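Side-chain contacts in protein-tyrosine-phosphatase (Shewanella sp., PDB 2Z72), which hydrolyses protein phosphotyrosine at low temperature, probably using a pair of zinc ions held by a calcineurin-like phosphoesterase fold: residues Y130-Q135 with G141-L146; I210-I215 with E267-T272; Q289-G294 with L323-Y328. All coordinates share one frame; numbering follows the deposited sequence. Where two conformers were deposited one is given.

Contact 1: residues Y130-Q135 with G141-L146; sequences YQLDQQ and GMVHLL
V143 reaches from its strand to the flank of the helix carrying L132 and D133. Its CB already lies against the helix backbone, 3.9 Å from D133 CA; the CB atoms of V143 and D133 are 4.3 Å apart. From there the branch CG2 makes the closer contact. With chi1 at 170°, CG1 lies anti to the backbone N and CG2 anti to the carbonyl carbon, which sends CG2 to the helix turn, 3.7 Å from L132 O and 3.8 Å from D133 CA. In the conformer given, L132 CD2 lies 4.0 Å from V143 CG2, the two side chains crossing at about a right angle. A valine suits this place: branched at CB, it sets a methyl group against the helix backbone with no long reach.

The polar join is made by water. One molecule donates to D133 OD1 (2.7 Å) and accepts from V143 N (2.9 Å), passing the link from the strand amide on to the carboxylate. The other oxygen, OD2, is taken by W190 NE1 and by a salt bridge to K194, bonds that probably fix the rotation of the carboxylate and favour its charged form. L132 also packs on M109 of the preceding strand. Helix 122-138 thus lies against strands 108-111 and 142-145, a parallel pair, as the connection of a beta-alpha-beta unit in the calcineurin-like phosphoesterase fold.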
# COMPACT_ATOMS: atom_id res chain seq x y z
N TYR A 130 -1.37 -9.50 2.20
CA TYR A 130 -1.00 -10.61 1.32
C TYR A 130 -2.17 -11.59 1.22
O TYR A 130 -2.60 -12.01 0.15
CB TYR A 130 0.25 -11.21 1.89
CG TYR A 130 0.89 -12.38 1.18
CD1 TYR A 130 0.35 -13.65 1.27
CD2 TYR A 130 2.04 -12.25 0.43
CE1 TYR A 130 0.91 -14.74 0.64
CE2 TYR A 130 2.66 -13.33 -0.19
CZ TYR A 130 2.08 -14.57 -0.06
OH TYR A 130 2.63 -15.72 -0.64
N GLN A 131 -2.71 -11.99 2.37
CA GLN A 131 -3.86 -12.89 2.38
C GLN A 131 -5.04 -12.24 1.65
O GLN A 131 -5.73 -12.90 0.86
CB GLN A 131 -4.22 -13.26 3.82
CG GLN A 131 -5.44 -14.11 3.94
CD GLN A 131 -5.54 -14.60 5.37
OE1 GLN A 131 -6.28 -13.99 6.17
NE2 GLN A 131 -4.83 -15.65 5.73
N LEU A 132 -5.30 -10.96 1.90
CA LEU A 132 -6.45 -10.30 1.27
C LEU A 132 -6.27 -10.28 -0.23
O LEU A 132 -7.26 -10.42 -0.99
CB LEU A 132 -6.54 -8.90 1.88
CG LEU A 132 -7.93 -8.32 1.73
CD1 LEU A 132 -8.89 -8.97 2.75
CD2 LEU A 132 -7.91 -6.83 1.93
N ASP A 133 -5.05 -10.06 -0.71
CA ASP A 133 -4.74 -10.08 -2.15
C ASP A 133 -5.20 -11.39 -2.75
O ASP A 133 -5.93 -11.45 -3.76
CB ASP A 133 -3.25 -9.79 -2.26
CG ASP A 133 -2.62 -9.51 -3.62
OD1 ASP A 133 -3.34 -9.60 -4.66
OD2 ASP A 133 -1.41 -9.23 -3.62
N GLN A 134 -4.81 -12.53 -2.15
CA GLN A 134 -5.21 -13.82 -2.63
C GLN A 134 -6.71 -14.02 -2.53
O GLN A 134 -7.33 -14.52 -3.49
CB GLN A 134 -4.45 -14.93 -1.90
CG GLN A 134 -4.84 -16.31 -2.43
CD GLN A 134 -4.42 -16.55 -3.88
OE1 GLN A 134 -3.26 -16.74 -4.18
NE2 GLN A 134 -5.31 -16.56 -4.84
N GLN A 135 -7.32 -13.66 -1.41
CA GLN A 135 -8.74 -13.86 -1.25
C GLN A 135 -9.57 -13.04 -2.26
O GLN A 135 -10.57 -13.54 -2.76
CB GLN A 135 -9.17 -13.49 0.18
CG GLN A 135 -8.61 -14.46 1.23
CD GLN A 135 -8.96 -14.01 2.63
OE1 GLN A 135 -9.29 -12.84 2.86
NE2 GLN A 135 -8.91 -14.94 3.58
N GLY A 141 -12.34 -10.36 -7.50
CA GLY A 141 -11.99 -8.97 -7.26
C GLY A 141 -10.47 -8.83 -7.27
O GLY A 141 -9.73 -9.69 -7.76
N MET A 142 -10.03 -7.70 -6.71
CA MET A 142 -8.61 -7.43 -6.69
C MET A 142 -8.24 -6.54 -5.53
O MET A 142 -8.98 -5.60 -5.22
CB MET A 142 -8.10 -6.71 -7.95
CG MET A 142 -8.14 -7.50 -9.23
SD MET A 142 -7.35 -6.67 -10.62
CE MET A 142 -5.63 -7.13 -10.30
N VAL A 143 -7.04 -6.78 -4.96
CA VAL A 143 -6.37 -5.78 -4.17
C VAL A 143 -5.21 -5.24 -4.99
O VAL A 143 -4.37 -5.99 -5.49
CB VAL A 143 -5.78 -6.40 -2.87
CG1 VAL A 143 -4.88 -5.43 -2.15
CG2 VAL A 143 -6.90 -6.92 -1.98
N HIS A 144 -5.18 -3.93 -5.13
CA HIS A 144 -4.10 -3.18 -5.71
C HIS A 144 -3.33 -2.55 -4.55
O HIS A 144 -3.74 -1.54 -4.00
CB HIS A 144 -4.59 -2.05 -6.62
CG HIS A 144 -5.49 -2.53 -7.70
ND1 HIS A 144 -5.04 -3.00 -8.93
CD2 HIS A 144 -6.85 -2.59 -7.73
CE1 HIS A 144 -6.10 -3.29 -9.61
NE2 HIS A 144 -7.24 -3.09 -8.93
N LEU A 145 -2.20 -3.18 -4.18
CA LEU A 145 -1.33 -2.56 -3.19
C LEU A 145 -0.31 -1.75 -3.97
O LEU A 145 0.48 -2.33 -4.72
CB LEU A 145 -0.59 -3.59 -2.37
CG LEU A 145 0.44 -3.03 -1.39
CD1 LEU A 145 -0.16 -1.99 -0.44
CD2 LEU A 145 1.09 -4.15 -0.63
N LEU A 146 -0.36 -0.43 -3.84
CA LEU A 146 0.58 0.42 -4.53
C LEU A 146 1.76 0.72 -3.62
O LEU A 146 1.64 0.82 -2.38
CB LEU A 146 -0.02 1.76 -5.00
CG LEU A 146 -1.32 1.63 -5.77
CD1 LEU A 146 -1.77 3.01 -6.24
CD2 LEU A 146 -1.18 0.67 -6.95
O HOH W 1 -5.81 -9.36 -5.63

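Contact 2: residues I210-I215 with E267-T272; sequences ISSEWI and EAELDT
S212 meets E269 through a direct hydrogen bond, the hydroxyl OG donating to E269 OE2 over 2.7 Å. The hydroxyl meets OE2 on its anti side, 17° out of the carboxylate plane. Serine suits the position because it offers a hydroxyl on a short arm; with chi1 -76°, OG lies anti to the carbonyl carbon and beside the backbone N, and hydroxyl and amide serve the same carboxylate oxygen. The amide uses a water: S212 N donates to it at 2.9 Å, and the water in turn donates to E269 OE2 at 2.8 Å. A single carboxylate oxygen is therefore gripped twice, once directly and once through water. Glutamate supplies the length, since its chain runs extended beyond CG to bridge backbones whose nearest CA atoms, those of S212 and E269, are 8.3 Å apart.

The two helices joined here, 212-216 and 267-277, belong to the calcineurin-like phosphoesterase region and meet at the surface of the protein. Next along the first segment, E213 is turned to other partners, N252 and R217, while W214 packs its ring against F277 and H276, further along the second helix. One turn on from S212, I215 makes the apolar touch: its extended side chain carries CD1 to 4.3 Å from T272 O, a light contact beside the threonine. I215 also packs on H276, one helical turn after T272.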
# COMPACT_ATOMS: atom_id res chain seq x y z
N ILE A 210 0.63 13.54 -9.01
CA ILE A 210 1.31 13.74 -10.27
C ILE A 210 1.49 15.25 -10.48
O ILE A 210 0.52 15.99 -10.54
CB ILE A 210 0.54 13.08 -11.42
CG1 ILE A 210 0.13 11.64 -11.13
CG2 ILE A 210 1.34 13.22 -12.73
CD1 ILE A 210 1.30 10.68 -11.01
N SER A 211 2.74 15.64 -10.63
CA SER A 211 3.16 17.00 -10.92
C SER A 211 3.25 17.21 -12.43
O SER A 211 3.26 16.26 -13.22
CB SER A 211 4.47 17.33 -10.27
OG SER A 211 5.49 16.50 -10.87
N SER A 212 3.34 18.45 -12.84
CA SER A 212 3.40 18.80 -14.27
C SER A 212 4.66 18.27 -14.90
O SER A 212 4.72 18.04 -16.13
CB SER A 212 3.29 20.32 -14.41
OG SER A 212 1.90 20.64 -14.20
N GLU A 213 5.69 17.99 -14.11
CA GLU A 213 6.95 17.37 -14.65
C GLU A 213 6.68 16.02 -15.28
O GLU A 213 7.42 15.64 -16.20
CB GLU A 213 8.02 17.31 -13.54
CG GLU A 213 9.35 16.71 -13.94
CD GLU A 213 10.48 16.91 -12.96
OE1 GLU A 213 10.18 17.48 -11.91
OE2 GLU A 213 11.59 16.37 -13.26
N TRP A 214 5.68 15.27 -14.82
CA TRP A 214 5.30 14.03 -15.48
C TRP A 214 5.07 14.25 -16.99
O TRP A 214 5.42 13.47 -17.84
CB TRP A 214 4.03 13.47 -14.79
CG TRP A 214 3.43 12.26 -15.50
CD1 TRP A 214 2.61 12.20 -16.61
CD2 TRP A 214 3.64 10.90 -15.11
NE1 TRP A 214 2.28 10.94 -16.94
CE2 TRP A 214 2.91 10.10 -16.03
CE3 TRP A 214 4.37 10.26 -14.08
CZ2 TRP A 214 2.90 8.75 -15.94
CZ3 TRP A 214 4.32 8.90 -14.03
CH2 TRP A 214 3.60 8.12 -14.92
N ILE A 215 4.30 15.31 -17.25
CA ILE A 215 3.87 15.65 -18.63
C ILE A 215 5.03 16.06 -19.49
O ILE A 215 5.20 15.63 -20.61
CB ILE A 215 2.79 16.76 -18.57
CG1 ILE A 215 1.55 16.34 -17.76
CG2 ILE A 215 2.47 17.20 -19.97
CD1 ILE A 215 0.45 17.35 -17.61
N GLU A 267 -6.81 24.90 -9.17
CA GLU A 267 -7.68 23.98 -9.86
C GLU A 267 -7.44 23.98 -11.35
O GLU A 267 -7.52 22.93 -11.99
CB GLU A 267 -9.11 24.34 -9.55
CG GLU A 267 -10.09 23.28 -9.90
CD GLU A 267 -11.44 23.28 -9.20
OE1 GLU A 267 -12.40 22.81 -9.84
OE2 GLU A 267 -11.52 23.69 -8.01
N ALA A 268 -7.16 25.10 -11.93
CA ALA A 268 -6.80 25.14 -13.38
C ALA A 268 -5.66 24.21 -13.75
O ALA A 268 -5.61 23.47 -14.71
CB ALA A 268 -6.48 26.57 -13.79
N GLU A 269 -4.64 24.15 -12.94
CA GLU A 269 -3.43 23.36 -13.08
C GLU A 269 -3.85 21.90 -12.89
O GLU A 269 -3.47 21.05 -13.71
CB GLU A 269 -2.33 23.68 -12.06
CG GLU A 269 -0.97 23.10 -12.34
CD GLU A 269 0.36 23.07 -11.70
OE1 GLU A 269 0.58 23.95 -10.82
OE2 GLU A 269 1.19 22.15 -12.10
N LEU A 270 -4.70 21.66 -11.89
CA LEU A 270 -5.22 20.29 -11.75
C LEU A 270 -5.96 19.82 -13.00
O LEU A 270 -5.78 18.66 -13.42
CB LEU A 270 -6.12 20.25 -10.51
CG LEU A 270 -6.69 18.91 -10.14
CD1 LEU A 270 -5.58 17.90 -9.81
CD2 LEU A 270 -7.58 19.09 -8.93
N ASP A 271 -6.76 20.70 -13.57
CA ASP A 271 -7.50 20.33 -14.76
C ASP A 271 -6.58 19.88 -15.86
O ASP A 271 -6.91 18.95 -16.59
CB ASP A 271 -8.37 21.50 -15.27
CG ASP A 271 -9.53 21.79 -14.36
OD1 ASP A 271 -9.99 20.87 -13.65
OD2 ASP A 271 -10.01 22.96 -14.46
N THR A 272 -5.43 20.51 -15.94
CA THR A 272 -4.52 20.06 -17.02
C THR A 272 -3.99 18.65 -16.74
O THR A 272 -3.79 17.89 -17.71
CB THR A 272 -3.34 21.04 -17.15
OG1 THR A 272 -3.80 22.33 -17.52
CG2 THR A 272 -2.40 20.61 -18.26
O HOH W 2 2.95 20.45 -10.78

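Contact 3: residues Q289-G294 with L323-Y328; sequences QERVLG and LIRGLY
R291 lays its aliphatic chain over the flat head of R325. The methylene CD sits 3.6 Å above the guanidinium plane, over its centre and 3.6 Å from R325 CZ, while R291 CB comes to 3.7 Å from R325 NH2. The extended chain from CG to NE carries CD there, starting from a CG held between the backbone N and the carbonyl carbon (chi1 54°). On the opposite face L327 CG, from the same segment as R325, lies 3.7 Å above the plane, offset toward the rim. V292 meets the arginine lower down: its carbonyl O is 3.7 Å from R325 CD, and its CB is 4.3 Å from R325 CG. Arginine suits this place because its long methylene chain packs on valine while its head still finds charge.

The charges themselves do not meet. R291 NE and R325 NH1 stay 4.7 Å apart, and the two guanidinium planes are turned 63° against each other. R325 is answered by E314, whose OE1 forms a salt bridge with NH2; E314 OE2 accepts from V292 N, so one carboxylate ties both segments together and probably offsets the nearness of two like charges. A longer, weak ion pair runs from R325 to E333. Replacing R325 by a leucine would probably leave E314 without its charged mate and take from R291 CD the flat surface it rests on.

V292 also packs on I301 of strand 300-302, which pairs with the edge strand 293-295 in one sheet, while strand 322-326 belongs to the other sheet, between 315-319 and strands 332-334 and 336-337; beyond its end Y328 rests on helix 83-92.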
# COMPACT_ATOMS: atom_id res chain seq x y z
N GLN A 289 -4.64 13.68 6.41
CA GLN A 289 -5.85 14.47 6.71
C GLN A 289 -6.63 13.91 7.90
O GLN A 289 -6.41 12.77 8.33
CB GLN A 289 -6.78 14.47 5.48
CG GLN A 289 -6.10 14.91 4.21
CD GLN A 289 -5.44 16.25 4.30
OE1 GLN A 289 -4.27 16.45 3.90
NE2 GLN A 289 -6.18 17.17 4.82
N GLU A 290 -7.54 14.69 8.44
CA GLU A 290 -8.33 14.25 9.58
C GLU A 290 -9.41 13.26 9.20
O GLU A 290 -10.01 12.63 10.07
CB GLU A 290 -8.98 15.48 10.26
CG GLU A 290 -7.95 16.45 10.80
CD GLU A 290 -8.56 17.65 11.50
OE1 GLU A 290 -7.86 18.65 11.77
OE2 GLU A 290 -9.76 17.65 11.85
N ARG A 291 -9.69 13.16 7.88
CA ARG A 291 -10.78 12.35 7.35
C ARG A 291 -10.54 12.18 5.88
O ARG A 291 -9.71 12.89 5.30
CB ARG A 291 -12.19 12.97 7.57
CG ARG A 291 -12.34 14.38 7.04
CD ARG A 291 -13.76 14.92 7.19
NE ARG A 291 -13.87 16.10 6.33
CZ ARG A 291 -13.42 17.30 6.67
NH1 ARG A 291 -12.85 17.52 7.87
NH2 ARG A 291 -13.56 18.25 5.77
N VAL A 292 -11.23 11.24 5.24
CA VAL A 292 -11.27 11.20 3.76
C VAL A 292 -12.01 12.48 3.31
O VAL A 292 -13.04 12.82 3.85
CB VAL A 292 -11.95 9.94 3.29
CG1 VAL A 292 -12.46 10.06 1.84
CG2 VAL A 292 -11.03 8.74 3.41
N LEU A 293 -11.41 13.20 2.37
CA LEU A 293 -12.05 14.45 1.97
C LEU A 293 -11.64 14.73 0.53
O LEU A 293 -10.59 14.33 0.03
CB LEU A 293 -11.64 15.56 2.88
CG LEU A 293 -10.15 15.82 3.06
CD1 LEU A 293 -9.51 16.66 1.97
CD2 LEU A 293 -10.04 16.53 4.41
N GLY A 294 -12.50 15.56 -0.04
CA GLY A 294 -12.22 16.07 -1.38
C GLY A 294 -11.71 17.49 -1.40
O GLY A 294 -12.06 18.29 -0.51
N LEU A 323 -19.13 9.16 -5.02
CA LEU A 323 -17.95 9.11 -4.17
C LEU A 323 -18.45 9.17 -2.74
O LEU A 323 -19.12 10.14 -2.39
CB LEU A 323 -17.00 10.28 -4.42
CG LEU A 323 -16.47 10.42 -5.83
CD1 LEU A 323 -15.79 11.77 -6.00
CD2 LEU A 323 -15.56 9.27 -6.12
N ILE A 324 -18.13 8.16 -1.94
CA ILE A 324 -18.67 8.01 -0.60
C ILE A 324 -17.56 7.91 0.42
O ILE A 324 -16.61 7.11 0.23
CB ILE A 324 -19.58 6.79 -0.51
CG1 ILE A 324 -20.78 6.97 -1.50
CG2 ILE A 324 -20.00 6.50 0.92
CD1 ILE A 324 -21.52 5.76 -1.88
N ARG A 325 -17.64 8.69 1.46
CA ARG A 325 -16.78 8.62 2.63
C ARG A 325 -17.31 7.53 3.56
O ARG A 325 -18.45 7.61 4.00
CB ARG A 325 -16.76 9.98 3.31
CG ARG A 325 -16.05 10.05 4.65
CD ARG A 325 -16.18 11.49 5.16
NE ARG A 325 -15.73 11.58 6.53
CZ ARG A 325 -16.21 12.27 7.54
NH1 ARG A 325 -17.28 13.05 7.37
NH2 ARG A 325 -15.58 12.14 8.68
N GLY A 326 -16.48 6.56 3.88
CA GLY A 326 -16.80 5.50 4.83
C GLY A 326 -16.06 5.77 6.12
O GLY A 326 -14.83 5.71 6.21
N LEU A 327 -16.86 6.11 7.13
CA LEU A 327 -16.31 6.49 8.42
C LEU A 327 -15.92 5.27 9.27
O LEU A 327 -16.42 4.14 9.07
CB LEU A 327 -17.36 7.36 9.18
CG LEU A 327 -17.55 8.79 8.67
CD1 LEU A 327 -18.53 8.84 7.53
CD2 LEU A 327 -18.04 9.68 9.80
N TYR A 328 -15.09 5.54 10.28
CA TYR A 328 -14.59 4.50 11.17
C TYR A 328 -15.69 3.80 11.92
O TYR A 328 -15.50 2.64 12.33
CB TYR A 328 -13.61 5.09 12.18
CG TYR A 328 -12.68 4.14 12.86
CD1 TYR A 328 -12.58 4.14 14.26
CD2 TYR A 328 -11.89 3.23 12.16
CE1 TYR A 328 -11.74 3.28 14.92
CE2 TYR A 328 -11.03 2.36 12.82
CZ TYR A 328 -10.97 2.39 14.20
OH TYR A 328 -10.08 1.52 14.78

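The three contacts come in series along the chain and do not touch. Contact 1 is the deepest; contacts 1 and 2 lie about 30 Å apart between centres, contacts 1 and 3 about 22 Å, and the nearest atoms of contacts 2 and 3 are about 9 Å apart. Contacts 1 and 3 reach the same mixed sheet, through strands 142-145 and 322-326. Each has a segment a few residues from a zinc ligand: N149 follows strand 142-145, H207 comes just before 210-215 and H286 just before 289-294. None supplies a ligand itself; the side chain of V292 is about 14 Å from a zinc ion.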